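Local coordinates for protein bacteriohemerythrin (Methylococcus capsulatus, PDB 4XPX) that binds oxygen at a site containing two iron atoms, and may store it or deliver it to oxygen-requiring enzymes, at residues T12-A17 against K122-C127; K22-M27 against D48-Y53; T34-N39 against V101-T106. All coordinates share one frame; numbering follows the deposited sequence.

All three contacts belong to one bundle of long helices that holds the di-iron site. Contact 1 closes the widest loop and sits at the iron end, where the Tyr124 side chain comes within about 4 Å of a bound iron. Contact 2, between helices 15-34 and 40-67, is nested inside that loop; its centre is about 19 Å from that of contact 1, and the Ile24 side chain lies about 6 Å from an iron. Contact 3 joins the loop after helix 15-34 to the start of helix 103-121, away from the metal site. Its centre is about 15 Å from that of contact 2 and, across the chain's centre, about 31 Å from that of contact 1.

Contact 1 of 3, residues T12-A17 against K122-C127; sequences TNVGFA and KLYGPC
Tyr124 reaches across to Thr12, Val14 and Ala17, its ring meeting each from a different direction. Val14 comes to the ring edge, near its plane, with CG2 3.8 Å from Tyr124 CE1, and the two side chains cross at about a right angle. Thr12 and Ala17 approach obliquely: Thr12 CB lies 4.0 Å from Tyr124 CE1, and Ala17 CB 3.2 Å from Tyr124 OH. Tyr124 CG stands between its own backbone N and carbonyl carbon (chi1 60°), a torsion that sends the ring in between Thr12 on one side and Ala17 on the other. Its hydroxyl hydrogen-bonds OE2 of Glu61, a residue that ligates both irons, which makes Tyr124 a second-shell residue of the metal site. A phenylalanine here would probably leave Glu61 without this hydroxyl partner and Ala17 without its close contact to OH. Beside the ring Thr12 O lies 3.4 Å from Gly125 CA, and a CB on Gly125 would run into Thr12 O. A water joins the segments by donating to Thr12 O and Lys122 O. Thr12 OG1 accepts from Val14 N at 3.0 Å in an ST turn and also bonds Asp18. The contact joins the turn leading into helix 15-34 to residues 122-125, where Tyr124 also touches His21 of helix 15-34 and Met65 of helix 40-67.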
# COMPACT_ATOMS: atom_id res chain seq x y z
N THR A 12 0.71 4.74 -13.73
CA THR A 12 1.74 3.80 -14.12
C THR A 12 1.66 3.37 -15.54
O THR A 12 2.59 2.69 -16.03
CB THR A 12 1.74 2.54 -13.25
OG1 THR A 12 0.54 1.82 -13.51
CG2 THR A 12 1.94 2.85 -11.78
N ASN A 13 0.65 3.62 -16.20
CA ASN A 13 0.25 3.14 -17.52
C ASN A 13 -0.05 1.66 -17.51
O ASN A 13 -0.13 1.04 -18.62
CB ASN A 13 1.32 3.45 -18.57
CG ASN A 13 0.83 3.24 -19.99
OD1 ASN A 13 -0.35 3.42 -20.28
ND2 ASN A 13 1.75 2.87 -20.87
N VAL A 14 -0.34 1.07 -16.30
CA VAL A 14 -0.64 -0.35 -16.12
C VAL A 14 -2.00 -0.39 -15.46
O VAL A 14 -2.17 0.03 -14.27
CB VAL A 14 0.40 -1.08 -15.29
CG1 VAL A 14 0.03 -2.54 -15.15
CG2 VAL A 14 1.77 -0.94 -15.96
N GLY A 15 -3.04 -0.83 -16.18
CA GLY A 15 -4.43 -0.65 -15.65
C GLY A 15 -4.66 -1.36 -14.34
O GLY A 15 -5.26 -0.73 -13.43
N PHE A 16 -4.24 -2.60 -14.17
CA PHE A 16 -4.57 -3.29 -12.93
C PHE A 16 -3.92 -2.57 -11.77
O PHE A 16 -4.52 -2.55 -10.66
CB PHE A 16 -4.25 -4.76 -12.93
CG PHE A 16 -2.76 -5.10 -12.65
CD1 PHE A 16 -1.85 -5.26 -13.72
CD2 PHE A 16 -2.22 -5.22 -11.32
CE1 PHE A 16 -0.52 -5.51 -13.46
CE2 PHE A 16 -0.91 -5.47 -11.11
CZ PHE A 16 -0.07 -5.67 -12.16
N ALA A 17 -2.72 -2.08 -11.95
CA ALA A 17 -2.00 -1.46 -10.89
C ALA A 17 -2.60 -0.17 -10.50
O ALA A 17 -2.77 0.16 -9.30
CB ALA A 17 -0.55 -1.27 -11.28
N LYS A 122 6.17 3.32 -11.14
CA LYS A 122 6.13 3.86 -12.48
C LYS A 122 7.17 3.21 -13.35
O LYS A 122 7.02 3.17 -14.63
CB LYS A 122 6.28 5.38 -12.51
CG LYS A 122 5.00 6.11 -12.15
CD LYS A 122 5.24 7.65 -12.31
CE LYS A 122 4.03 8.42 -11.84
NZ LYS A 122 4.16 9.83 -12.36
N LEU A 123 8.30 2.81 -12.81
CA LEU A 123 9.40 2.25 -13.61
C LEU A 123 8.99 0.96 -14.30
O LEU A 123 9.64 0.60 -15.34
CB LEU A 123 10.61 1.98 -12.76
CG LEU A 123 11.18 3.25 -12.12
CD1 LEU A 123 12.44 2.93 -11.31
CD2 LEU A 123 11.49 4.35 -13.08
N TYR A 124 7.98 0.21 -13.83
CA TYR A 124 7.59 -0.98 -14.54
C TYR A 124 6.63 -0.75 -15.69
O TYR A 124 6.25 -1.68 -16.36
CB TYR A 124 7.04 -2.12 -13.61
CG TYR A 124 5.82 -1.78 -12.79
CD1 TYR A 124 4.67 -1.23 -13.34
CD2 TYR A 124 5.79 -2.10 -11.42
CE1 TYR A 124 3.54 -0.97 -12.56
CE2 TYR A 124 4.71 -1.80 -10.65
CZ TYR A 124 3.59 -1.23 -11.18
OH TYR A 124 2.48 -0.87 -10.45
N GLY A 125 6.24 0.50 -15.91
CA GLY A 125 5.20 0.75 -16.91
C GLY A 125 5.58 0.24 -18.29
O GLY A 125 4.79 -0.45 -18.89
N PRO A 126 6.77 0.61 -18.82
CA PRO A 126 7.07 0.13 -20.22
C PRO A 126 7.01 -1.38 -20.27
O PRO A 126 6.50 -1.94 -21.32
CB PRO A 126 8.45 0.73 -20.46
CG PRO A 126 8.40 1.96 -19.68
CD PRO A 126 7.70 1.61 -18.38
N CYS A 127 7.55 -2.11 -19.31
CA CYS A 127 7.59 -3.55 -19.37
C CYS A 127 6.20 -4.15 -19.23
O CYS A 127 5.78 -5.05 -20.02
CB CYS A 127 8.49 -4.08 -18.22
SG CYS A 127 8.65 -5.88 -18.15
O HOH W 1 4.94 4.26 -15.99

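Contact 2 of 3, residues K22-M27 against D48-Y53; sequences KTIFDM and DALIDY
Thr23 lays its methyl over one face of the Tyr53 ring, CG2 standing 3.6 Å from the ring centroid, a CH-pi contact. Ile24 meets the same ring at its edge and in its plane, CG1 being 3.7 Å from Tyr53 CD2. Met27 adds a Met-aromatic contact, its SD oblique to the ring at 4.6 Å from the centroid. The Met27 chain bends at its last torsion (chi3 82°), which carries CE to the Ala49 backbone, 3.4 Å from Ala49 O, and to the Ala49 methyl. Nearer the backbone, Met27 CB packs on Leu50 CD1 at 3.9 Å. These residues join two antiparallel neighbours of the hemerythrin four-helix bundle, helices 15-34 and 40-67, whose short segments run at 162° with axes 9.9 Å apart. Tyr53 CG is anti to the backbone N (chi1 -169°), and the ring extends across to helix 15-34, where it also touches Gln20. Thr23 OG1 makes a weak hydrogen bond to Asp19 O one turn back, and Gln46 NE2 of helix 40-67 donates to Met27 O, a further link between the helices. Farther inward, Ile24 packs on Leu113 of helix 103-121 and on His57, an iron ligand.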
# COMPACT_ATOMS: atom_id res chain seq x y z
N LYS A 22 -5.80 2.86 -6.56
CA LYS A 22 -6.98 3.67 -6.19
C LYS A 22 -7.72 3.02 -5.04
O LYS A 22 -8.18 3.75 -4.09
CB LYS A 22 -7.88 3.88 -7.39
CG LYS A 22 -7.30 4.76 -8.45
CD LYS A 22 -8.15 4.72 -9.70
CE LYS A 22 -7.43 5.27 -10.81
NZ LYS A 22 -8.24 5.46 -12.03
N THR A 23 -7.85 1.67 -5.03
CA THR A 23 -8.47 1.02 -3.88
C THR A 23 -7.66 1.22 -2.62
O THR A 23 -8.25 1.52 -1.54
CB THR A 23 -8.63 -0.49 -4.16
OG1 THR A 23 -9.56 -0.69 -5.23
CG2 THR A 23 -9.08 -1.26 -2.93
N ILE A 24 -6.34 1.08 -2.67
CA ILE A 24 -5.51 1.32 -1.51
C ILE A 24 -5.77 2.72 -0.96
O ILE A 24 -5.90 2.90 0.27
CB ILE A 24 -4.04 1.06 -1.83
CG1 ILE A 24 -3.78 -0.42 -2.06
CG2 ILE A 24 -3.16 1.59 -0.72
CD1 ILE A 24 -2.46 -0.76 -2.71
N PHE A 25 -5.76 3.69 -1.82
CA PHE A 25 -5.93 5.09 -1.36
C PHE A 25 -7.28 5.21 -0.64
O PHE A 25 -7.39 5.86 0.41
CB PHE A 25 -5.88 6.10 -2.49
CG PHE A 25 -4.51 6.43 -3.05
CD1 PHE A 25 -3.44 5.51 -3.10
CD2 PHE A 25 -4.28 7.69 -3.52
CE1 PHE A 25 -2.24 5.89 -3.68
CE2 PHE A 25 -3.05 8.07 -4.07
CZ PHE A 25 -2.03 7.16 -4.19
N ASP A 26 -8.33 4.62 -1.21
CA ASP A 26 -9.66 4.70 -0.56
C ASP A 26 -9.63 4.02 0.79
O ASP A 26 -10.25 4.51 1.78
CB ASP A 26 -10.69 4.07 -1.47
CG ASP A 26 -11.12 4.91 -2.63
OD1 ASP A 26 -10.84 6.14 -2.68
OD2 ASP A 26 -11.82 4.36 -3.61
N MET A 27 -8.96 2.87 0.90
CA MET A 27 -8.94 2.14 2.16
C MET A 27 -8.08 2.86 3.19
O MET A 27 -8.43 2.83 4.42
CB MET A 27 -8.45 0.69 1.90
CG MET A 27 -9.40 -0.08 1.03
SD MET A 27 -8.90 -1.81 0.80
CE MET A 27 -9.54 -2.54 2.34
N ASP A 48 -6.86 -4.23 9.28
CA ASP A 48 -6.65 -5.58 8.74
C ASP A 48 -7.08 -5.67 7.28
O ASP A 48 -6.40 -6.30 6.48
CB ASP A 48 -7.37 -6.60 9.58
CG ASP A 48 -6.78 -6.81 10.97
OD1 ASP A 48 -5.67 -6.39 11.27
OD2 ASP A 48 -7.52 -7.45 11.83
N ALA A 49 -8.18 -5.06 6.93
CA ALA A 49 -8.65 -5.07 5.53
C ALA A 49 -7.64 -4.41 4.62
O ALA A 49 -7.35 -4.89 3.52
CB ALA A 49 -10.03 -4.41 5.43
N LEU A 50 -7.13 -3.25 5.03
CA LEU A 50 -6.15 -2.51 4.24
C LEU A 50 -4.89 -3.37 4.04
O LEU A 50 -4.38 -3.48 2.90
CB LEU A 50 -5.77 -1.23 4.97
CG LEU A 50 -4.55 -0.49 4.36
CD1 LEU A 50 -4.80 0.01 2.98
CD2 LEU A 50 -4.18 0.67 5.31
N ILE A 51 -4.35 -3.93 5.11
CA ILE A 51 -3.09 -4.66 4.98
C ILE A 51 -3.29 -5.87 4.12
O ILE A 51 -2.43 -6.22 3.28
CB ILE A 51 -2.54 -5.00 6.37
CG1 ILE A 51 -2.03 -3.71 7.05
CG2 ILE A 51 -1.44 -6.03 6.27
CD1 ILE A 51 -1.70 -3.80 8.47
N ASP A 52 -4.41 -6.62 4.26
CA ASP A 52 -4.65 -7.75 3.39
C ASP A 52 -4.63 -7.34 1.93
O ASP A 52 -4.04 -8.03 1.06
CB ASP A 52 -6.00 -8.41 3.76
CG ASP A 52 -6.17 -9.73 3.12
OD1 ASP A 52 -5.47 -10.67 3.57
OD2 ASP A 52 -6.90 -9.88 2.09
N TYR A 53 -5.27 -6.21 1.63
CA TYR A 53 -5.35 -5.76 0.25
C TYR A 53 -4.00 -5.34 -0.26
O TYR A 53 -3.64 -5.66 -1.44
CB TYR A 53 -6.39 -4.62 0.13
CG TYR A 53 -6.66 -4.34 -1.30
CD1 TYR A 53 -7.57 -5.07 -1.99
CD2 TYR A 53 -5.98 -3.34 -1.98
CE1 TYR A 53 -7.80 -4.87 -3.35
CE2 TYR A 53 -6.19 -3.12 -3.33
CZ TYR A 53 -7.08 -3.85 -4.00
OH TYR A 53 -7.28 -3.61 -5.33

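Contact 3 of 3, residues T34-N39 against V101-T106; sequences TAATGN and VNQDTT
Val101, at the start of 101-106, faces Ala35 through its backbone: a water lies 2.9 Å from Ala35 O and 3.1 Å from Val101 O, between the two carbonyls. Asn102 follows with its main chain against the Ala35 methyl, whose CB is 3.7 Å from Asn102 C. Its side chain turns away to cap helix 103-121, OD1 accepting weakly from the backbone N atoms of Asp104 and Thr105. At Gln103 a second water bridges the segments, donating to Ala35 O (2.8 Å) and accepting from Gln103 N (2.9 Å). The Gln103 side chain leaves beside its backbone N (chi1 -70°) and stays extended beyond CG, bringing the amide alongside Ala36, with NE2 3.6 Å from Ala36 CB. The same NE2 hydrogen-bonds His32 O, which holds the amide against helix 15-34. Thr105 answers Asn102 with OG1, which takes the N-H of Asn102 at 3.0 Å and 169°, completing a capping box. Farther on, Thr106 OG1 hydrogen-bonds His32 ND1. Across from this helix start, residues Thr34 to Thr37 form a type I beta turn, in which Thr34 O accepts from both Thr37 N and Thr37 OG1. The turn leads from helix 15-34 toward helix 40-67 and meets the beginning of helix 103-121, while Val101 packs on Ile43 and Leu47 of helix 40-67 and on Leu90 and Phe94 of helix 73-95.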
# COMPACT_ATOMS: atom_id res chain seq x y z
N THR A 34 -11.16 6.94 10.65
CA THR A 34 -11.46 6.15 11.84
C THR A 34 -10.38 6.30 12.89
O THR A 34 -10.66 6.22 14.16
CB THR A 34 -11.72 4.72 11.38
OG1 THR A 34 -12.73 4.70 10.34
CG2 THR A 34 -12.15 3.87 12.55
N ALA A 35 -9.14 6.51 12.49
CA ALA A 35 -8.01 6.64 13.39
C ALA A 35 -8.06 7.94 14.21
O ALA A 35 -7.23 8.06 15.15
CB ALA A 35 -6.70 6.51 12.64
N ALA A 36 -8.90 8.88 13.88
CA ALA A 36 -9.15 10.07 14.69
C ALA A 36 -10.17 9.84 15.77
O ALA A 36 -10.51 10.79 16.53
CB ALA A 36 -9.52 11.21 13.83
N THR A 37 -10.69 8.62 15.88
CA THR A 37 -11.67 8.26 16.91
C THR A 37 -11.05 7.28 17.92
O THR A 37 -9.93 6.78 17.79
CB THR A 37 -12.90 7.59 16.29
OG1 THR A 37 -12.65 6.21 15.97
CG2 THR A 37 -13.40 8.37 15.05
N GLY A 38 -11.85 6.96 18.92
CA GLY A 38 -11.56 5.90 19.84
C GLY A 38 -12.26 4.63 19.58
O GLY A 38 -12.36 3.81 20.51
N ASN A 39 -12.71 4.38 18.35
CA ASN A 39 -13.45 3.17 18.05
C ASN A 39 -12.44 2.09 17.68
O ASN A 39 -12.18 1.86 16.47
CB ASN A 39 -14.42 3.42 16.94
CG ASN A 39 -15.46 4.48 17.32
OD1 ASN A 39 -15.85 4.61 18.50
ND2 ASN A 39 -15.84 5.31 16.35
N VAL A 101 -3.16 2.52 16.76
CA VAL A 101 -3.15 3.04 15.41
C VAL A 101 -3.76 4.43 15.47
O VAL A 101 -4.84 4.61 16.04
CB VAL A 101 -3.90 2.07 14.50
CG1 VAL A 101 -4.24 2.73 13.20
CG2 VAL A 101 -2.96 0.80 14.33
N ASN A 102 -3.08 5.41 14.87
CA ASN A 102 -3.54 6.80 14.89
C ASN A 102 -3.21 7.41 13.54
O ASN A 102 -2.79 6.70 12.60
CB ASN A 102 -2.98 7.49 16.08
CG ASN A 102 -1.50 7.48 16.08
OD1 ASN A 102 -0.84 7.57 15.02
ND2 ASN A 102 -0.88 7.36 17.27
N GLN A 103 -3.44 8.70 13.39
CA GLN A 103 -3.24 9.33 12.11
C GLN A 103 -1.73 9.43 11.74
O GLN A 103 -1.42 9.72 10.56
CB GLN A 103 -3.91 10.68 11.98
CG GLN A 103 -5.42 10.52 11.94
CD GLN A 103 -6.17 11.77 11.54
OE1 GLN A 103 -5.65 12.91 11.71
NE2 GLN A 103 -7.36 11.60 11.01
N ASP A 104 -0.80 9.21 12.70
CA ASP A 104 0.58 9.04 12.23
C ASP A 104 0.78 7.73 11.54
O ASP A 104 1.64 7.63 10.63
CB ASP A 104 1.55 9.11 13.41
CG ASP A 104 1.70 10.47 13.97
OD1 ASP A 104 0.94 11.38 13.73
OD2 ASP A 104 2.75 10.64 14.66
N THR A 105 0.00 6.70 11.89
CA THR A 105 0.12 5.44 11.21
C THR A 105 -0.29 5.59 9.75
O THR A 105 0.39 5.13 8.81
CB THR A 105 -0.82 4.37 11.85
OG1 THR A 105 -0.73 4.46 13.29
CG2 THR A 105 -0.49 3.01 11.28
N THR A 106 -1.46 6.23 9.53
CA THR A 106 -1.94 6.44 8.15
C THR A 106 -1.10 7.42 7.40
O THR A 106 -0.87 7.19 6.19
CB THR A 106 -3.41 6.81 8.18
OG1 THR A 106 -3.62 7.79 9.17
CG2 THR A 106 -4.27 5.60 8.45
O HOH W 2 -5.21 9.91 15.40
O HOH W 3 -6.52 6.74 17.61